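Local coordinates for protein 401aa long hypothetical glucose-1-phosphate thymidylyltransferase (Sulfolobus tokodaii, PDB 2GGQ) that transfers a nucleotidyl group from dTTP or UTP onto sugar 1-phosphates and probably also acetylates amino-sugar 1-phosphates, serving UDP-GlcNAc and UDP-GalNAc synthesis, at residues V51-K56 / I68-Q73; K2-A7 / L85-N90. All blocks are in the same frame, centred on the assembly; numbering follows the deposited sequence.

Interaction 1. Residues V51-K56 / I68-Q73; sequences VIVSSK and ISIVTQ. With TTP (thymidine-5'-triphosphate), chain E.
Four backbone hydrogen bonds join Val51 and Val53 to the strand that runs beside them. Val51 N gives its hydrogen to Ser69 O (2.8 Å) and Val51 O takes that of Val71 N; one step on, Val53 N binds Val71 O, and Val53 O receives Gln73 N at 2.8 Å. Each valine thus reaches the residue on either side of its bridge partner, Ile70 for Val51 and Thr72 for Val53, as parallel pairing requires. Weaker CA-H...O contacts fill the intervals, the shortest from Ile52 CA to Val71 O (3.1 Å).

The strands 48-53 and 69-72, with helix 58-64 between them in sequence, make a beta-alpha-beta unit of the Rossmann-like GT-A nucleotidyltransferase domain, and 69-72 is one of the two edge strands of the sheet.

Apolar contacts lie on the face that bears Val51, Val53, Ile70 and Thr72, where Phe61 of the crossover helix covers both valines. The methyl CG2 of Val51 meets Ile68 CG2 at 3.5 Å. With CG1 anti to the carbonyl carbon (chi1 -56°), Val53 has its CG2 between the backbone N and that carbon, and this methyl touches Ile70 CG2 at 3.6 Å. From the other face, Ile52 CG2 rests against Gln73 CB (4.0 Å).

Polar side-chain bonds gather at the C-terminal end of the strands. Gln73, with CG anti to the backbone N and an extended chain, carries its amide to the thymine of TTP: OE1 accepts from N3 at 2.9 Å (169° at the hydrogen) while NE2 donates to O2, also at 2.9 Å. NE2 also bonds to Ile77 O, which probably helps fix which way round the amide lies, suiting it to the N3-H and O2 pattern that thymine shares with uracil.

Interaction 2. Residues K2-A7 / L85-N90; sequences KAFILA and LSAKFN. With TTP (thymidine-5'-triphosphate), chain E.
Phe4 packs its ring against Ala87, Lys88 and Phe89, in the loop that follows helix 80-84 and leads to strand 93-97. CB points toward the loop, and CG, held anti to the carbonyl carbon (chi1 -61°), is the first ring atom to come near it, 4.0 Å from Ala87 CB. Along one side of the ring, CD1 lies 3.7 Å from the same methyl and CE1 touches Ala87 CA. The methyl sits over the ring face as a CH-pi contact, 3.8 Å from CB to the Phe4 centroid and 16° off the normal. At the tip, CZ comes within 3.4 Å of Lys88 O, which lies at the ring edge near its plane. Round the other side, CE2 packs on Phe89 CD2 (3.6 Å); the two rings are inclined by 39°, with centroids 5.5 Å apart.

Phe89 continues this aromatic cluster to the ring of Phe168, while Thr50 and Ala93, from the neighbouring strands, also touch Phe4. Nearer the start of the strand, Lys2 lays its CE 3.6 Å from Lys88 O, and its NZ turns to a salt bridge with Asp48. Replacing Phe4 by an alanine would probably leave the Ala87 methyl and the Phe89 ring without their shared aromatic partner and open a gap between strand and loop.

No hydrogen bond links loop 85-90 to strand 2-7 of the GT-A sheet, so what joins these two segments is mainly shape and dispersion, with a small electrostatic term probably added where the carbonyl of Lys88 faces the positive rim of the Phe4 ring.

Interactions 1 and 2 meet the same sheet, their centres about 10 Å apart, through the neighbouring strands 48-53 and 2-7. Backbone bonds probably tie them together, Ile52 N to Ile5 O at 2.8 Å and Ala7 N to Ile52 O at 2.9 Å, while Val51 CG1 packs on Ala7 CB. Loop 85-90 also reaches back to the edge strand: Ser86 OG makes a weak hydrogen bond with Thr72 O, and Ala87 touches Ile52. Gln73, at the end of interaction 1, binds the thymine directly; interaction 2 reaches the nucleotide only through the far end of its strand, where Leu6 CB lies 3.5 Å from TTP O4.

Interaction 1. Residues V51-K56 / I68-Q73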
loop_
_atom_site.group_PDB
_atom_site.type_symbol
_atom_site.label_atom_id
_atom_site.label_comp_id
_atom_site.label_asym_id
_atom_site.label_seq_id
_atom_site.Cartn_x
_atom_site.Cartn_y
_atom_site.Cartn_z
ATOM N N VAL A 51 12.804 11.030 -5.102
ATOM C CA VAL A 51 11.492 10.508 -5.441
ATOM C C VAL A 51 10.969 11.287 -6.601
ATOM O O VAL A 51 10.959 12.512 -6.564
ATOM C CB VAL A 51 10.485 10.639 -4.278
ATOM C CG1 VAL A 51 9.236 9.766 -4.545
ATOM C CG2 VAL A 51 11.135 10.229 -2.991
ATOM N N ILE A 52 10.502 10.583 -7.622
ATOM C CA ILE A 52 9.853 11.220 -8.757
ATOM C C ILE A 52 8.312 11.173 -8.545
ATOM O O ILE A 52 7.754 10.099 -8.326
ATOM C CB ILE A 52 10.249 10.509 -10.024
ATOM C CG1 ILE A 52 11.789 10.677 -10.220
ATOM C CG2 ILE A 52 9.469 11.066 -11.197
ATOM C CD1 ILE A 52 12.398 9.671 -11.150
ATOM N N VAL A 53 7.664 12.330 -8.585
ATOM C CA VAL A 53 6.246 12.463 -8.176
ATOM C C VAL A 53 5.432 13.170 -9.275
ATOM O O VAL A 53 6.000 13.828 -10.152
ATOM C CB VAL A 53 6.100 13.262 -6.841
ATOM C CG1 VAL A 53 6.924 12.629 -5.699
ATOM C CG2 VAL A 53 6.502 14.754 -6.987
ATOM N N SER A 54 4.100 13.080 -9.214
ATOM C CA SER A 54 3.275 13.903 -10.089
ATOM C C SER A 54 3.342 15.314 -9.549
ATOM O O SER A 54 3.576 15.502 -8.351
ATOM C CB SER A 54 1.831 13.420 -10.073
ATOM O OG SER A 54 1.319 13.528 -8.754
ATOM N N SER A 55 3.163 16.301 -10.428
ATOM C CA SER A 55 3.114 17.737 -10.037
ATOM C C SER A 55 2.061 18.025 -8.982
ATOM O O SER A 55 2.310 18.799 -8.051
ATOM C CB SER A 55 2.857 18.628 -11.253
ATOM O OG SER A 55 3.876 18.428 -12.219
ATOM N N LYS A 56 0.896 17.395 -9.120
ATOM C CA LYS A 56 -0.173 17.481 -8.112
ATOM C C LYS A 56 0.295 17.141 -6.702
ATOM O O LYS A 56 -0.209 17.710 -5.718
ATOM C CB LYS A 56 -1.368 16.582 -8.481
ATOM C CG LYS A 56 -1.005 15.411 -9.400
ATOM C CD LYS A 56 -2.161 14.433 -9.696
ATOM C CE LYS A 56 -2.167 13.229 -8.731
ATOM N NZ LYS A 56 -1.056 12.213 -8.947
ATOM N N ILE A 68 15.262 14.306 1.330
ATOM C CA ILE A 68 15.069 13.518 0.125
ATOM C C ILE A 68 14.757 14.485 -1.003
ATOM O O ILE A 68 13.939 15.382 -0.823
ATOM C CB ILE A 68 13.847 12.527 0.340
ATOM C CG1 ILE A 68 14.132 11.560 1.471
ATOM C CG2 ILE A 68 13.497 11.754 -0.895
ATOM C CD1 ILE A 68 15.121 10.467 1.116
ATOM N N SER A 69 15.371 14.299 -2.170
ATOM C CA SER A 69 15.092 15.169 -3.293
ATOM C C SER A 69 13.786 14.765 -3.935
ATOM O O SER A 69 13.521 13.567 -4.137
ATOM C CB SER A 69 16.205 15.125 -4.362
ATOM O OG SER A 69 17.477 15.389 -3.785
ATOM N N ILE A 70 12.984 15.759 -4.277
ATOM C CA ILE A 70 11.724 15.489 -4.936
ATOM C C ILE A 70 11.776 16.140 -6.280
ATOM O O ILE A 70 12.094 17.323 -6.378
ATOM C CB ILE A 70 10.517 16.027 -4.126
ATOM C CG1 ILE A 70 10.465 15.382 -2.745
ATOM C CG2 ILE A 70 9.200 15.664 -4.797
ATOM C CD1 ILE A 70 10.892 16.274 -1.673
ATOM N N VAL A 71 11.445 15.372 -7.311
ATOM C CA VAL A 71 11.431 15.882 -8.665
ATOM C C VAL A 71 10.113 15.470 -9.259
ATOM O O VAL A 71 9.667 14.346 -9.035
ATOM C CB VAL A 71 12.554 15.240 -9.490
ATOM C CG1 VAL A 71 12.432 15.599 -10.964
ATOM C CG2 VAL A 71 13.900 15.637 -8.916
ATOM N N THR A 72 9.521 16.359 -10.052
ATOM C CA THR A 72 8.252 16.088 -10.695
ATOM C C THR A 72 8.460 15.434 -12.036
ATOM O O THR A 72 9.368 15.785 -12.771
ATOM C CB THR A 72 7.454 17.367 -10.918
ATOM O OG1 THR A 72 8.264 18.283 -11.659
ATOM C CG2 THR A 72 7.051 17.997 -9.607
ATOM N N GLN A 73 7.615 14.465 -12.349
ATOM C CA GLN A 73 7.590 13.850 -13.654
ATOM C C GLN A 73 7.097 14.891 -14.683
ATOM O O GLN A 73 6.280 15.740 -14.352
ATOM C CB GLN A 73 6.645 12.664 -13.612
ATOM C CG GLN A 73 6.428 11.964 -14.923
ATOM C CD GLN A 73 5.769 10.626 -14.747
ATOM O OE1 GLN A 73 6.245 9.779 -14.005
ATOM N NE2 GLN A 73 4.669 10.419 -15.448
HETATM P PA TTP E . 0.972 0.933 -11.674
HETATM O O1A TTP E . 0.438 -0.238 -12.497
HETATM O O2A TTP E . 2.220 0.511 -10.893
HETATM O O3A TTP E . -0.167 1.442 -10.594
HETATM P PB TTP E . -0.583 2.999 -10.536
HETATM O O1B TTP E . -0.743 3.645 -9.198
HETATM O O2B TTP E . 0.484 3.838 -11.196
HETATM O O3B TTP E . -1.829 3.098 -11.531
HETATM P PG TTP E . -3.377 2.939 -11.219
HETATM O O1G TTP E . -3.578 2.526 -9.767
HETATM O O2G TTP E . -4.106 4.229 -11.517
HETATM O O3G TTP E . -3.825 1.902 -12.225
HETATM O "O5'" TTP E . 1.204 2.194 -12.685
HETATM C "C5'" TTP E . 0.229 2.479 -13.718
HETATM C "C4'" TTP E . 0.036 3.936 -14.192
HETATM O "O4'" TTP E . 0.841 4.974 -13.592
HETATM C "C3'" TTP E . 0.454 3.994 -15.637
HETATM O "O3'" TTP E . -0.358 4.998 -16.272
HETATM C "C2'" TTP E . 1.929 4.426 -15.604
HETATM C "C1'" TTP E . 1.895 5.455 -14.484
HETATM N N1 TTP E . 3.153 5.757 -13.734
HETATM C C2 TTP E . 3.820 7.023 -13.925
HETATM O O2 TTP E . 3.421 7.880 -14.754
HETATM N N3 TTP E . 4.910 7.348 -13.221
HETATM C C4 TTP E . 5.405 6.506 -12.315
HETATM O O4 TTP E . 6.413 6.858 -11.677
HETATM C C5 TTP E . 4.762 5.198 -12.082
HETATM C C5M TTP E . 5.314 4.233 -11.057
HETATM C C6 TTP E . 3.626 4.880 -12.829
HETATM O O HOH W 1 3.250 15.376 -13.026
#

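Interaction 2. Residues K2-A7 / L85-N90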
loop_
_atom_site.group_PDB
_atom_site.type_symbol
_atom_site.label_atom_id
_atom_site.label_comp_id
_atom_site.label_asym_id
_atom_site.label_seq_id
_atom_site.Cartn_x
_atom_site.Cartn_y
_atom_site.Cartn_z
ATOM N N LYS A 2 23.260 6.588 -6.408
ATOM C CA LYS A 2 21.965 7.261 -6.266
ATOM C C LYS A 2 20.817 6.255 -6.390
ATOM O O LYS A 2 20.966 5.194 -7.030
ATOM C CB LYS A 2 21.779 8.368 -7.306
ATOM C CG LYS A 2 22.759 9.516 -7.186
ATOM C CD LYS A 2 22.886 10.263 -8.509
ATOM C CE LYS A 2 22.189 11.592 -8.458
ATOM N NZ LYS A 2 22.881 12.610 -7.610
ATOM N N ALA A 3 19.682 6.584 -5.765
ATOM C CA ALA A 3 18.446 5.803 -5.904
ATOM C C ALA A 3 17.329 6.712 -6.365
ATOM O O ALA A 3 17.298 7.898 -5.990
ATOM C CB ALA A 3 18.074 5.160 -4.568
ATOM N N PHE A 4 16.424 6.164 -7.175
ATOM C CA PHE A 4 15.207 6.857 -7.576
ATOM C C PHE A 4 13.966 6.008 -7.256
ATOM O O PHE A 4 13.902 4.860 -7.655
ATOM C CB PHE A 4 15.258 7.163 -9.054
ATOM C CG PHE A 4 16.418 8.059 -9.432
ATOM C CD1 PHE A 4 16.239 9.437 -9.498
ATOM C CD2 PHE A 4 17.701 7.532 -9.648
ATOM C CE1 PHE A 4 17.296 10.288 -9.829
ATOM C CE2 PHE A 4 18.788 8.393 -9.965
ATOM C CZ PHE A 4 18.570 9.772 -10.071
ATOM N N ILE A 5 13.015 6.593 -6.528
ATOM C CA ILE A 5 11.713 5.955 -6.275
ATOM C C ILE A 5 10.724 6.530 -7.266
ATOM O O ILE A 5 10.550 7.762 -7.328
ATOM C CB ILE A 5 11.242 6.153 -4.806
ATOM C CG1 ILE A 5 12.359 5.698 -3.843
ATOM C CG2 ILE A 5 9.893 5.380 -4.552
ATOM C CD1 ILE A 5 12.125 5.980 -2.330
ATOM N N LEU A 6 10.152 5.661 -8.101
ATOM C CA LEU A 6 9.189 6.089 -9.103
ATOM C C LEU A 6 7.828 6.068 -8.417
ATOM O O LEU A 6 7.237 4.999 -8.192
ATOM C CB LEU A 6 9.210 5.199 -10.338
ATOM C CG LEU A 6 10.611 4.925 -10.910
ATOM C CD1 LEU A 6 10.515 4.041 -12.128
ATOM C CD2 LEU A 6 11.326 6.222 -11.218
ATOM N N ALA A 7 7.393 7.264 -8.020
ATOM C CA ALA A 7 6.199 7.433 -7.192
ATOM C C ALA A 7 5.182 8.369 -7.850
ATOM O O ALA A 7 4.455 9.107 -7.149
ATOM C CB ALA A 7 6.579 7.954 -5.832
ATOM N N LEU A 85 12.884 9.550 -17.069
ATOM C CA LEU A 85 13.332 10.703 -17.855
ATOM C C LEU A 85 13.544 11.971 -17.049
ATOM O O LEU A 85 14.144 12.925 -17.552
ATOM C CB LEU A 85 12.369 11.009 -19.002
ATOM C CG LEU A 85 12.214 9.980 -20.114
ATOM C CD1 LEU A 85 11.193 10.535 -21.106
ATOM C CD2 LEU A 85 13.545 9.649 -20.810
ATOM N N SER A 86 13.032 11.999 -15.815
ATOM C CA SER A 86 13.357 13.066 -14.851
ATOM C C SER A 86 14.451 12.582 -13.897
ATOM O O SER A 86 14.986 13.355 -13.085
ATOM C CB SER A 86 12.105 13.499 -14.068
ATOM O OG SER A 86 11.014 13.760 -14.933
ATOM N N ALA A 87 14.785 11.298 -13.979
ATOM C CA ALA A 87 15.901 10.754 -13.210
ATOM C C ALA A 87 17.202 11.257 -13.835
ATOM O O ALA A 87 17.450 11.064 -15.033
ATOM C CB ALA A 87 15.852 9.215 -13.176
ATOM N N LYS A 88 18.006 11.951 -13.036
ATOM C CA LYS A 88 19.287 12.463 -13.514
ATOM C C LYS A 88 20.422 11.656 -12.919
ATOM O O LYS A 88 20.772 11.803 -11.731
ATOM C CB LYS A 88 19.433 13.958 -13.212
ATOM C CG LYS A 88 18.871 14.813 -14.337
ATOM C CD LYS A 88 18.179 16.074 -13.845
ATOM C CE LYS A 88 17.251 16.613 -14.950
ATOM N NZ LYS A 88 18.004 16.918 -16.216
ATOM N N PHE A 89 20.971 10.768 -13.747
ATOM C CA PHE A 89 22.181 10.081 -13.372
ATOM C C PHE A 89 23.053 9.727 -14.563
ATOM O O PHE A 89 22.589 9.465 -15.699
ATOM C CB PHE A 89 21.896 8.832 -12.512
ATOM C CG PHE A 89 21.141 7.753 -13.232
ATOM C CD1 PHE A 89 21.810 6.654 -13.753
ATOM C CD2 PHE A 89 19.748 7.823 -13.366
ATOM C CE1 PHE A 89 21.115 5.647 -14.421
ATOM C CE2 PHE A 89 19.050 6.807 -14.017
ATOM C CZ PHE A 89 19.748 5.715 -14.547
ATOM N N ASN A 90 24.333 9.733 -14.251
ATOM C CA ASN A 90 25.369 9.153 -15.073
ATOM C C ASN A 90 25.894 8.033 -14.196
ATOM O O ASN A 90 25.824 8.139 -12.966
ATOM C CB ASN A 90 26.477 10.183 -15.314
ATOM C CG ASN A 90 25.952 11.550 -15.775
ATOM O OD1 ASN A 90 25.474 11.708 -16.904
ATOM N ND2 ASN A 90 26.067 12.555 -14.896
HETATM P PA TTP E . 0.972 0.933 -11.674
HETATM O O1A TTP E . 0.438 -0.238 -12.497
HETATM O O2A TTP E . 2.220 0.511 -10.893
HETATM O O3A TTP E . -0.167 1.442 -10.594
HETATM P PB TTP E . -0.583 2.999 -10.536
HETATM O O1B TTP E . -0.743 3.645 -9.198
HETATM O O2B TTP E . 0.484 3.838 -11.196
HETATM O O3B TTP E . -1.829 3.098 -11.531
HETATM P PG TTP E . -3.377 2.939 -11.219
HETATM O O1G TTP E . -3.578 2.526 -9.767
HETATM O O2G TTP E . -4.106 4.229 -11.517
HETATM O O3G TTP E . -3.825 1.902 -12.225
HETATM O "O5'" TTP E . 1.204 2.194 -12.685
HETATM C "C5'" TTP E . 0.229 2.479 -13.718
HETATM C "C4'" TTP E . 0.036 3.936 -14.192
HETATM O "O4'" TTP E . 0.841 4.974 -13.592
HETATM C "C3'" TTP E . 0.454 3.994 -15.637
HETATM O "O3'" TTP E . -0.358 4.998 -16.272
HETATM C "C2'" TTP E . 1.929 4.426 -15.604
HETATM C "C1'" TTP E . 1.895 5.455 -14.484
HETATM N N1 TTP E . 3.153 5.757 -13.734
HETATM C C2 TTP E . 3.820 7.023 -13.925
HETATM O O2 TTP E . 3.421 7.880 -14.754
HETATM N N3 TTP E . 4.910 7.348 -13.221
HETATM C C4 TTP E . 5.405 6.506 -12.315
HETATM O O4 TTP E . 6.413 6.858 -11.677
HETATM C C5 TTP E . 4.762 5.198 -12.082
HETATM C C5M TTP E . 5.314 4.233 -11.057
HETATM C C6 TTP E . 3.626 4.880 -12.829
#